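Local coordinates for GTPase-activating protein skywalker (Drosophila melanogaster, PDB 6R82) that acts, as the full-length protein, as a GTPase-activating protein for Rab35 in synaptic vesicle protein recycling and is represented here by its TLDc domain, at residues 56-61 against 99-104; 75-80 against 136-141; 17-22 against 182-187. All coordinates share one frame; numbering follows the deposited sequence.

Contact 1: residues 56-61 against 99-104; sequences PTLLMI and FLFSLY
The phenyl ring of F101 reaches the side chains of L58 and M60 and the carbonyl O of L59, and every approach within 4.5 Å between the two strands involves this ring. Its CG lies between the backbone N and the carbonyl carbon (chi1 67°), which carries the ring out from strand 99-104 so that CZ and CE2 lead.

CD1 of L58 sits 3.8 Å from F101 CE2 and approaches the ring obliquely; the two side chains cross at about a right angle, and L58 brings this methyl over because its CG is turned anti to its own backbone N (chi1 -170°). M60 meets the rim of the ring instead, with CG near the ring plane and 4.3 Å from F101 CZ.

The second kind of contact is with the backbone: the carbonyl O of L59 lies 3.5 Å from F101 CZ, again oblique to the ring, a van der Waals approach. L58, M60 and F101 are all covered further by L18 or L15 of helix 13-18, with W21 also against F101, so the ring is buried between strand and helix.

The strand axes run 9.0 Å apart at closest, too far for direct pairing, and their directions differ by 37°. Strand 68-73 fills the interval, pairing antiparallel with both, and L103 and Y104 both face V68 in a classic beta bulge. Strands 57-61 and 99-104 are thus the outer members of a three-stranded antiparallel unit in the central sheet of the TLDc domain, bridged on its helix-covered side by F101.

Contact 2: residues 75-80 against 136-141; sequences SRWFER and ITIGGG
I136 lies on one face of the W77 indole, its CD1 3.4 Å from the centroid of the six-membered ring and 10° off the normal, a CH-pi contact. CG1 follows it down onto the rim, 3.4 Å from W77 CH2; with CG1 anti to the backbone N (chi1 -162°), the ethyl arm is held out toward the indole, and the two side chains cross at about a right angle.

At the ring edge the contacts are looser. I138 CG1 lies in the ring plane, 4.0 Å from W77 CH2, and the carbonyl O of T137 stands near the same edge. W77 thus fits a 3-10 segment, set in the long loop after strand 68-73, against strand 135-138, which forms an antiparallel pair with 129-131 in the TLDc sheet. F47 of helix 44-51 meets the indole edge-to-face. An alanine at W77 is likely to leave I136 without its aromatic platform and open a gap between this turn and the strand.

Polar bonds hold the turn that presents W77. Its carbonyl O accepts R80 N at 3.0 Å and, from the opposite face of the carbonyl plane, R80 NH1, also at 3.0 Å; that NH1 additionally forms a salt bridge with E52. Across the turn, R76 NE and E79 OE2 form a salt bridge of 3.4 Å, while R76 NH1 bonds Q53.

Contact 3: residues 17-22 against 182-187; sequences TLWSWL and YGFVGI
L22 and F184 have the closest pair of CA atoms between the two segments, yet these are 11.5 Å apart, so the backbones stay well separated and long side chains do the bridging. Residues 19-21 keep helical backbone angles: W21 N bonds L18 O at 2.8 Å and L22 N bonds W19 O at 3.2 Å, three-residue spacings that bring W19 and L22 round to one flank, where both can meet F184.

Both contacts converge on a single atom, F184 CE2. The W19 indole arrives with CH2, 3.7 Å from it; the approach is oblique to the indole, whereas for the phenyl ring it is at the edge and in the plane. The two side chains slide past each other in opposite directions. W19 has its CG roughly anti to the backbone N (chi1 -152°), which swings the benzo end of the indole toward the strand.

L22 and F184 point at each other from opposite directions, with L22 CD1 standing 4.0 Å from F184 CE2 and oblique to the ring. The same methyl lies 3.4 Å above the plane of the W19 indole, offset toward its rim, and so packs against both aromatic groups.

Other parts of the fold frame the group. I26 and P56 also touch F184, P31 touches W19, and W19 NE1 donates a hydrogen bond to the carbonyl O of T27. Strand 182-185 is held by backbone bonds to strands 30-36 and 57-63 on its two sides.

Every atom that meets across this contact is a carbon, so what joins residues 19-22 to the last strand of the TLDc domain is apolar contact, only partly buried, with the indole N-H satisfied by T27.

How the contacts relate
From the N terminus, residues 17-22 open contact 3, which closes only at 182-187, so its loop encloses both other contacts and ties the N-terminal helical region to the last strand. Residues 56-61 open contact 1 and 75-80 open contact 2; these close at 99-104 and 136-141, so their loops cross. Contact 1 joins the two strands flanking 68-73, contact 2 the loop after 68-73 to strand 135-138. Contacts 1 and 3 touch through a probable hydrogen bond between L58 O and Y182 N and where L18 meets M60; contacts 1 and 2 meet where L100 packs on I138. Contacts 2 and 3 stay about 8 Å apart at their nearest atoms, though both reach the same sheet.

Contact 1: residues 56-61 against 99-104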
loop_
_atom_site.group_PDB
_atom_site.type_symbol
_atom_site.label_atom_id
_atom_site.label_comp_id
_atom_site.label_asym_id
_atom_site.label_seq_id
_atom_site.Cartn_x
_atom_site.Cartn_y
_atom_site.Cartn_z
ATOM N N PRO A 56 1.485 -10.237 4.864
ATOM C CA PRO A 56 1.609 -8.917 4.224
ATOM C C PRO A 56 0.259 -8.456 3.696
ATOM O O PRO A 56 -0.707 -9.209 3.835
ATOM C CB PRO A 56 2.563 -9.184 3.067
ATOM C CG PRO A 56 2.199 -10.629 2.660
ATOM C CD PRO A 56 1.873 -11.338 3.957
ATOM N N THR A 57 0.165 -7.254 3.124
ATOM C CA THR A 57 -1.093 -6.817 2.527
ATOM C C THR A 57 -0.815 -6.143 1.193
ATOM O O THR A 57 0.310 -5.757 0.885
ATOM C CB THR A 57 -1.895 -5.850 3.427
ATOM O OG1 THR A 57 -1.086 -4.723 3.766
ATOM C CG2 THR A 57 -2.356 -6.538 4.709
ATOM N N LEU A 58 -1.863 -6.027 0.397
ATOM C CA LEU A 58 -1.800 -5.397 -0.912
ATOM C C LEU A 58 -2.824 -4.271 -0.925
ATOM O O LEU A 58 -4.023 -4.511 -0.739
ATOM C CB LEU A 58 -2.083 -6.409 -2.029
ATOM C CG LEU A 58 -1.828 -5.947 -3.469
ATOM C CD1 LEU A 58 -0.401 -5.441 -3.622
ATOM C CD2 LEU A 58 -2.071 -7.097 -4.429
ATOM N N LEU A 59 -2.350 -3.053 -1.123
ATOM C CA LEU A 59 -3.195 -1.868 -1.088
ATOM C C LEU A 59 -3.402 -1.377 -2.515
ATOM O O LEU A 59 -2.429 -1.212 -3.258
ATOM C CB LEU A 59 -2.549 -0.786 -0.217
ATOM C CG LEU A 59 -3.454 0.353 0.242
ATOM C CD1 LEU A 59 -3.106 0.783 1.667
ATOM C CD2 LEU A 59 -3.330 1.511 -0.732
ATOM N N MET A 60 -4.657 -1.163 -2.900
ATOM C CA MET A 60 -4.994 -0.732 -4.255
ATOM C C MET A 60 -5.886 0.500 -4.207
ATOM O O MET A 60 -6.967 0.460 -3.615
ATOM C CB MET A 60 -5.689 -1.846 -5.035
ATOM C CG MET A 60 -5.437 -1.738 -6.537
ATOM S SD MET A 60 -5.842 -3.263 -7.386
ATOM C CE MET A 60 -4.858 -4.458 -6.461
ATOM N N ILE A 61 -5.452 1.573 -4.861
ATOM C CA ILE A 61 -6.179 2.839 -4.896
ATOM C C ILE A 61 -6.688 3.073 -6.309
ATOM O O ILE A 61 -5.922 2.989 -7.278
ATOM C CB ILE A 61 -5.295 4.015 -4.444
ATOM C CG1 ILE A 61 -4.871 3.827 -2.988
ATOM C CG2 ILE A 61 -6.027 5.354 -4.641
ATOM C CD1 ILE A 61 -3.644 4.605 -2.598
ATOM N N PHE A 99 6.909 -2.726 -1.751
ATOM C CA PHE A 99 7.172 -2.077 -3.030
ATOM C C PHE A 99 5.932 -1.330 -3.474
ATOM O O PHE A 99 4.814 -1.662 -3.071
ATOM C CB PHE A 99 7.623 -3.069 -4.129
ATOM C CG PHE A 99 6.566 -4.086 -4.559
ATOM C CD1 PHE A 99 5.608 -3.771 -5.521
ATOM C CD2 PHE A 99 6.574 -5.372 -4.034
ATOM C CE1 PHE A 99 4.662 -4.710 -5.934
ATOM C CE2 PHE A 99 5.635 -6.325 -4.442
ATOM C CZ PHE A 99 4.668 -5.990 -5.383
ATOM N N LEU A 100 6.145 -0.312 -4.306
ATOM C CA LEU A 100 5.072 0.432 -4.950
ATOM C C LEU A 100 4.812 -0.102 -6.352
ATOM O O LEU A 100 5.689 -0.670 -7.002
ATOM C CB LEU A 100 5.408 1.919 -5.064
ATOM C CG LEU A 100 5.924 2.691 -3.863
ATOM C CD1 LEU A 100 6.625 3.941 -4.372
ATOM C CD2 LEU A 100 4.745 3.037 -2.966
ATOM N N PHE A 101 3.597 0.126 -6.827
ATOM C CA PHE A 101 3.252 -0.193 -8.201
ATOM C C PHE A 101 2.263 0.846 -8.704
ATOM O O PHE A 101 1.605 1.536 -7.919
ATOM C CB PHE A 101 2.652 -1.604 -8.327
ATOM C CG PHE A 101 1.316 -1.757 -7.663
ATOM C CD1 PHE A 101 0.146 -1.449 -8.334
ATOM C CD2 PHE A 101 1.231 -2.199 -6.352
ATOM C CE1 PHE A 101 -1.091 -1.579 -7.717
ATOM C CE2 PHE A 101 0.002 -2.340 -5.727
ATOM C CZ PHE A 101 -1.164 -2.028 -6.412
ATOM N N SER A 102 2.162 0.938 -10.030
ATOM C CA SER A 102 1.067 1.627 -10.694
ATOM C C SER A 102 0.562 0.744 -11.821
ATOM O O SER A 102 1.345 0.048 -12.472
ATOM C CB SER A 102 1.490 3.001 -11.255
ATOM O OG SER A 102 2.739 2.932 -11.922
ATOM N N LEU A 103 -0.750 0.767 -12.039
ATOM C CA LEU A 103 -1.363 0.050 -13.150
ATOM C C LEU A 103 -1.863 0.965 -14.263
ATOM O O LEU A 103 -1.789 0.578 -15.431
ATOM C CB LEU A 103 -2.524 -0.821 -12.643
ATOM C CG LEU A 103 -2.132 -2.000 -11.742
ATOM C CD1 LEU A 103 -3.310 -2.943 -11.515
ATOM C CD2 LEU A 103 -0.953 -2.756 -12.332
ATOM N N TYR A 104 -2.346 2.165 -13.930
ATOM C CA TYR A 104 -2.797 3.174 -14.883
ATOM C C TYR A 104 -2.437 4.550 -14.340
ATOM O O TYR A 104 -2.466 4.755 -13.120
ATOM C CB TYR A 104 -4.310 3.091 -15.142
ATOM C CG TYR A 104 -4.773 1.736 -15.635
ATOM C CD1 TYR A 104 -5.353 0.816 -14.762
ATOM C CD2 TYR A 104 -4.627 1.370 -16.975
ATOM C CE1 TYR A 104 -5.781 -0.436 -15.204
ATOM C CE2 TYR A 104 -5.050 0.120 -17.430
ATOM C CZ TYR A 104 -5.626 -0.778 -16.539
ATOM O OH TYR A 104 -6.048 -2.017 -16.981
#

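Contact 2: residues 75-80 against 136-141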
loop_
_atom_site.group_PDB
_atom_site.type_symbol
_atom_site.label_atom_id
_atom_site.label_comp_id
_atom_site.label_asym_id
_atom_site.label_seq_id
_atom_site.Cartn_x
_atom_site.Cartn_y
_atom_site.Cartn_z
ATOM N N SER A 75 4.410 -5.473 6.332
ATOM C CA SER A 75 4.241 -5.630 7.776
ATOM C C SER A 75 2.847 -5.211 8.219
ATOM O O SER A 75 2.160 -4.445 7.534
ATOM C CB SER A 75 5.291 -4.807 8.540
ATOM O OG SER A 75 6.568 -5.017 7.982
ATOM N N ARG A 76 2.432 -5.705 9.388
ATOM C CA ARG A 76 1.100 -5.355 9.866
ATOM C C ARG A 76 1.032 -3.882 10.257
ATOM O O ARG A 76 1.987 -3.313 10.799
ATOM C CB ARG A 76 0.669 -6.249 11.030
ATOM C CG ARG A 76 1.717 -6.628 11.955
ATOM C CD ARG A 76 1.296 -7.747 12.892
ATOM N NE ARG A 76 2.424 -7.850 13.793
ATOM C CZ ARG A 76 2.398 -7.597 15.092
ATOM N NH1 ARG A 76 1.255 -7.279 15.699
ATOM N NH2 ARG A 76 3.526 -7.706 15.784
ATOM N N TRP A 77 -0.091 -3.248 9.931
ATOM C CA TRP A 77 -0.252 -1.847 10.297
ATOM C C TRP A 77 -0.312 -1.681 11.809
ATOM O O TRP A 77 -0.063 -0.583 12.306
ATOM C CB TRP A 77 -1.494 -1.262 9.620
ATOM C CG TRP A 77 -1.312 -1.044 8.123
ATOM C CD1 TRP A 77 -1.811 -1.818 7.119
ATOM C CD2 TRP A 77 -0.584 0.017 7.484
ATOM N NE1 TRP A 77 -1.434 -1.314 5.900
ATOM C CE2 TRP A 77 -0.679 -0.189 6.093
ATOM C CE3 TRP A 77 0.149 1.112 7.956
ATOM C CZ2 TRP A 77 -0.083 0.674 5.154
ATOM C CZ3 TRP A 77 0.758 1.965 7.021
ATOM C CH2 TRP A 77 0.627 1.742 5.637
ATOM N N PHE A 78 -0.614 -2.758 12.545
ATOM C CA PHE A 78 -0.526 -2.747 14.000
ATOM C C PHE A 78 0.815 -2.218 14.489
ATOM O O PHE A 78 0.886 -1.627 15.570
ATOM C CB PHE A 78 -0.737 -4.164 14.535
ATOM C CG PHE A 78 -0.761 -4.272 16.048
ATOM C CD1 PHE A 78 -1.949 -4.105 16.745
ATOM C CD2 PHE A 78 0.399 -4.593 16.758
ATOM C CE1 PHE A 78 -1.993 -4.229 18.136
ATOM C CE2 PHE A 78 0.377 -4.721 18.144
ATOM C CZ PHE A 78 -0.819 -4.537 18.838
ATOM N N GLU A 79 1.885 -2.433 13.723
ATOM C CA GLU A 79 3.216 -2.022 14.163
ATOM C C GLU A 79 3.455 -0.515 14.061
ATOM O O GLU A 79 4.537 -0.061 14.424
ATOM C CB GLU A 79 4.285 -2.781 13.362
ATOM C CG GLU A 79 4.339 -4.281 13.755
ATOM C CD GLU A 79 5.399 -5.083 12.988
ATOM O OE1 GLU A 79 6.201 -4.486 12.243
ATOM O OE2 GLU A 79 5.428 -6.326 13.144
ATOM N N ARG A 80 2.471 0.269 13.607
ATOM C CA ARG A 80 2.660 1.713 13.511
ATOM C C ARG A 80 2.959 2.354 14.864
ATOM O O ARG A 80 3.492 3.471 14.896
ATOM C CB ARG A 80 1.419 2.358 12.892
ATOM C CG ARG A 80 0.176 2.190 13.756
ATOM C CD ARG A 80 -1.098 2.569 13.023
ATOM N NE ARG A 80 -2.264 2.510 13.911
ATOM C CZ ARG A 80 -2.974 1.410 14.168
ATOM N NH1 ARG A 80 -2.655 0.229 13.604
ATOM N NH2 ARG A 80 -4.002 1.478 14.999
ATOM N N ILE A 136 -2.045 7.922 6.652
ATOM C CA ILE A 136 -1.329 6.703 6.327
ATOM C C ILE A 136 -0.431 7.029 5.142
ATOM O O ILE A 136 -0.860 7.717 4.210
ATOM C CB ILE A 136 -2.312 5.553 6.025
ATOM C CG1 ILE A 136 -1.625 4.205 6.128
ATOM C CG2 ILE A 136 -3.003 5.718 4.672
ATOM C CD1 ILE A 136 -2.490 3.177 6.821
ATOM N N THR A 137 0.831 6.602 5.201
ATOM C CA THR A 137 1.772 6.940 4.141
ATOM C C THR A 137 2.673 5.747 3.850
ATOM O O THR A 137 2.915 4.903 4.718
ATOM C CB THR A 137 2.618 8.188 4.499
ATOM O OG1 THR A 137 3.446 8.567 3.389
ATOM C CG2 THR A 137 3.503 7.919 5.684
ATOM N N ILE A 138 3.161 5.680 2.609
ATOM C CA ILE A 138 4.049 4.610 2.155
ATOM C C ILE A 138 5.138 5.221 1.285
ATOM O O ILE A 138 4.837 5.945 0.332
ATOM C CB ILE A 138 3.291 3.529 1.358
ATOM C CG1 ILE A 138 2.156 2.926 2.191
ATOM C CG2 ILE A 138 4.262 2.458 0.844
ATOM C CD1 ILE A 138 1.165 2.154 1.371
ATOM N N GLY A 139 6.393 4.911 1.591
ATOM C CA GLY A 139 7.508 5.419 0.815
ATOM C C GLY A 139 7.918 6.823 1.212
ATOM O O GLY A 139 7.289 7.808 0.808
ATOM N N GLY A 140 8.976 6.930 2.014
ATOM C CA GLY A 140 9.404 8.197 2.557
ATOM C C GLY A 140 10.836 8.540 2.179
ATOM O O GLY A 140 11.522 7.791 1.480
ATOM N N GLY A 141 11.276 9.694 2.679
ATOM C CA GLY A 141 12.601 10.201 2.388
ATOM C C GLY A 141 12.556 11.286 1.331
ATOM O O GLY A 141 12.547 10.988 0.132
#

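Contact 3: residues 17-22 against 182-187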
loop_
_atom_site.group_PDB
_atom_site.type_symbol
_atom_site.label_atom_id
_atom_site.label_comp_id
_atom_site.label_asym_id
_atom_site.label_seq_id
_atom_site.Cartn_x
_atom_site.Cartn_y
_atom_site.Cartn_z
ATOM N N THR A 17 -3.269 -9.242 -12.734
ATOM C CA THR A 17 -2.216 -8.467 -13.394
ATOM C C THR A 17 -1.006 -8.308 -12.492
ATOM O O THR A 17 0.135 -8.364 -12.962
ATOM C CB THR A 17 -2.741 -7.085 -13.795
ATOM O OG1 THR A 17 -3.953 -7.234 -14.543
ATOM C CG2 THR A 17 -1.723 -6.340 -14.637
ATOM N N LEU A 18 -1.238 -8.092 -11.193
ATOM C CA LEU A 18 -0.156 -7.878 -10.232
ATOM C C LEU A 18 0.523 -9.165 -9.778
ATOM O O LEU A 18 1.605 -9.092 -9.183
ATOM C CB LEU A 18 -0.692 -7.186 -8.973
ATOM C CG LEU A 18 -1.151 -5.750 -9.102
ATOM C CD1 LEU A 18 -1.669 -5.287 -7.763
ATOM C CD2 LEU A 18 0.010 -4.894 -9.561
ATOM N N TRP A 19 -0.099 -10.326 -10.009
ATOM C CA TRP A 19 0.272 -11.530 -9.264
ATOM C C TRP A 19 1.758 -11.850 -9.390
ATOM O O TRP A 19 2.413 -12.186 -8.388
ATOM C CB TRP A 19 -0.579 -12.720 -9.708
ATOM C CG TRP A 19 -0.747 -13.752 -8.613
ATOM C CD1 TRP A 19 -0.304 -15.052 -8.627
ATOM C CD2 TRP A 19 -1.385 -13.561 -7.339
ATOM N NE1 TRP A 19 -0.635 -15.677 -7.441
ATOM C CE2 TRP A 19 -1.296 -14.789 -6.636
ATOM C CE3 TRP A 19 -2.033 -12.475 -6.729
ATOM C CZ2 TRP A 19 -1.823 -14.958 -5.350
ATOM C CZ3 TRP A 19 -2.554 -12.641 -5.455
ATOM C CH2 TRP A 19 -2.445 -13.873 -4.775
ATOM N N SER A 20 2.323 -11.720 -10.594
ATOM C CA SER A 20 3.724 -12.094 -10.785
ATOM C C SER A 20 4.698 -11.114 -10.140
ATOM O O SER A 20 5.890 -11.430 -10.046
ATOM C CB SER A 20 4.057 -12.234 -12.280
ATOM O OG SER A 20 3.808 -11.031 -12.992
ATOM N N TRP A 21 4.243 -9.954 -9.670
ATOM C CA TRP A 21 5.165 -9.050 -8.982
ATOM C C TRP A 21 5.330 -9.350 -7.495
ATOM O O TRP A 21 6.261 -8.820 -6.874
ATOM C CB TRP A 21 4.709 -7.602 -9.137
ATOM C CG TRP A 21 4.860 -7.072 -10.512
ATOM C CD1 TRP A 21 5.669 -7.561 -11.503
ATOM C CD2 TRP A 21 4.188 -5.942 -11.063
ATOM N NE1 TRP A 21 5.533 -6.798 -12.639
ATOM C CE2 TRP A 21 4.628 -5.798 -12.393
ATOM C CE3 TRP A 21 3.258 -5.033 -10.561
ATOM C CZ2 TRP A 21 4.164 -4.787 -13.223
ATOM C CZ3 TRP A 21 2.802 -4.030 -11.388
ATOM C CH2 TRP A 21 3.257 -3.912 -12.699
ATOM N N LEU A 22 4.451 -10.169 -6.903
ATOM C CA LEU A 22 4.541 -10.474 -5.481
ATOM C C LEU A 22 5.766 -11.342 -5.214
ATOM O O LEU A 22 6.284 -11.989 -6.128
ATOM C CB LEU A 22 3.282 -11.195 -5.002
ATOM C CG LEU A 22 1.920 -10.555 -5.271
ATOM C CD1 LEU A 22 0.817 -11.552 -4.962
ATOM C CD2 LEU A 22 1.724 -9.274 -4.466
ATOM N N TYR A 182 -6.115 -6.169 0.431
ATOM C CA TYR A 182 -6.158 -7.624 0.399
ATOM C C TYR A 182 -5.145 -8.187 1.381
ATOM O O TYR A 182 -4.061 -7.626 1.548
ATOM C CB TYR A 182 -5.856 -8.158 -1.017
ATOM C CG TYR A 182 -6.926 -7.788 -2.022
ATOM C CD1 TYR A 182 -6.878 -6.570 -2.699
ATOM C CD2 TYR A 182 -7.992 -8.639 -2.275
ATOM C CE1 TYR A 182 -7.871 -6.213 -3.610
ATOM C CE2 TYR A 182 -8.993 -8.287 -3.174
ATOM C CZ TYR A 182 -8.921 -7.073 -3.841
ATOM O OH TYR A 182 -9.906 -6.727 -4.741
ATOM N N GLY A 183 -5.510 -9.292 2.035
ATOM C CA GLY A 183 -4.574 -10.128 2.746
ATOM C C GLY A 183 -4.375 -11.464 2.046
ATOM O O GLY A 183 -4.814 -11.679 0.916
ATOM N N PHE A 184 -3.700 -12.376 2.747
ATOM C CA PHE A 184 -3.382 -13.684 2.174
ATOM C C PHE A 184 -3.602 -14.768 3.216
ATOM O O PHE A 184 -3.119 -14.651 4.348
ATOM C CB PHE A 184 -1.934 -13.724 1.658
ATOM C CG PHE A 184 -1.641 -12.680 0.623
ATOM C CD1 PHE A 184 -1.297 -11.387 1.001
ATOM C CD2 PHE A 184 -1.739 -12.975 -0.733
ATOM C CE1 PHE A 184 -1.050 -10.414 0.055
ATOM C CE2 PHE A 184 -1.477 -11.999 -1.689
ATOM C CZ PHE A 184 -1.135 -10.715 -1.292
ATOM N N VAL A 185 -4.310 -15.830 2.831
ATOM C CA VAL A 185 -4.598 -16.923 3.747
ATOM C C VAL A 185 -4.085 -18.223 3.139
ATOM O O VAL A 185 -3.896 -18.338 1.927
ATOM C CB VAL A 185 -6.106 -17.027 4.090
ATOM C CG1 VAL A 185 -6.590 -15.761 4.841
ATOM C CG2 VAL A 185 -6.943 -17.252 2.838
ATOM N N GLY A 186 -3.838 -19.202 4.010
ATOM C CA GLY A 186 -3.542 -20.549 3.555
ATOM C C GLY A 186 -2.314 -21.214 4.144
ATOM O O GLY A 186 -1.709 -22.069 3.487
ATOM N N ILE A 187 -1.948 -20.854 5.372
ATOM C CA ILE A 187 -0.782 -21.432 6.047
ATOM C C ILE A 187 -0.802 -22.970 6.061
ATOM O O ILE A 187 -1.832 -23.590 6.369
ATOM C CB ILE A 187 -0.669 -20.926 7.492
ATOM C CG1 ILE A 187 -0.206 -19.475 7.539
ATOM C CG2 ILE A 187 0.316 -21.778 8.249
ATOM C CD1 ILE A 187 -0.405 -18.864 8.922
#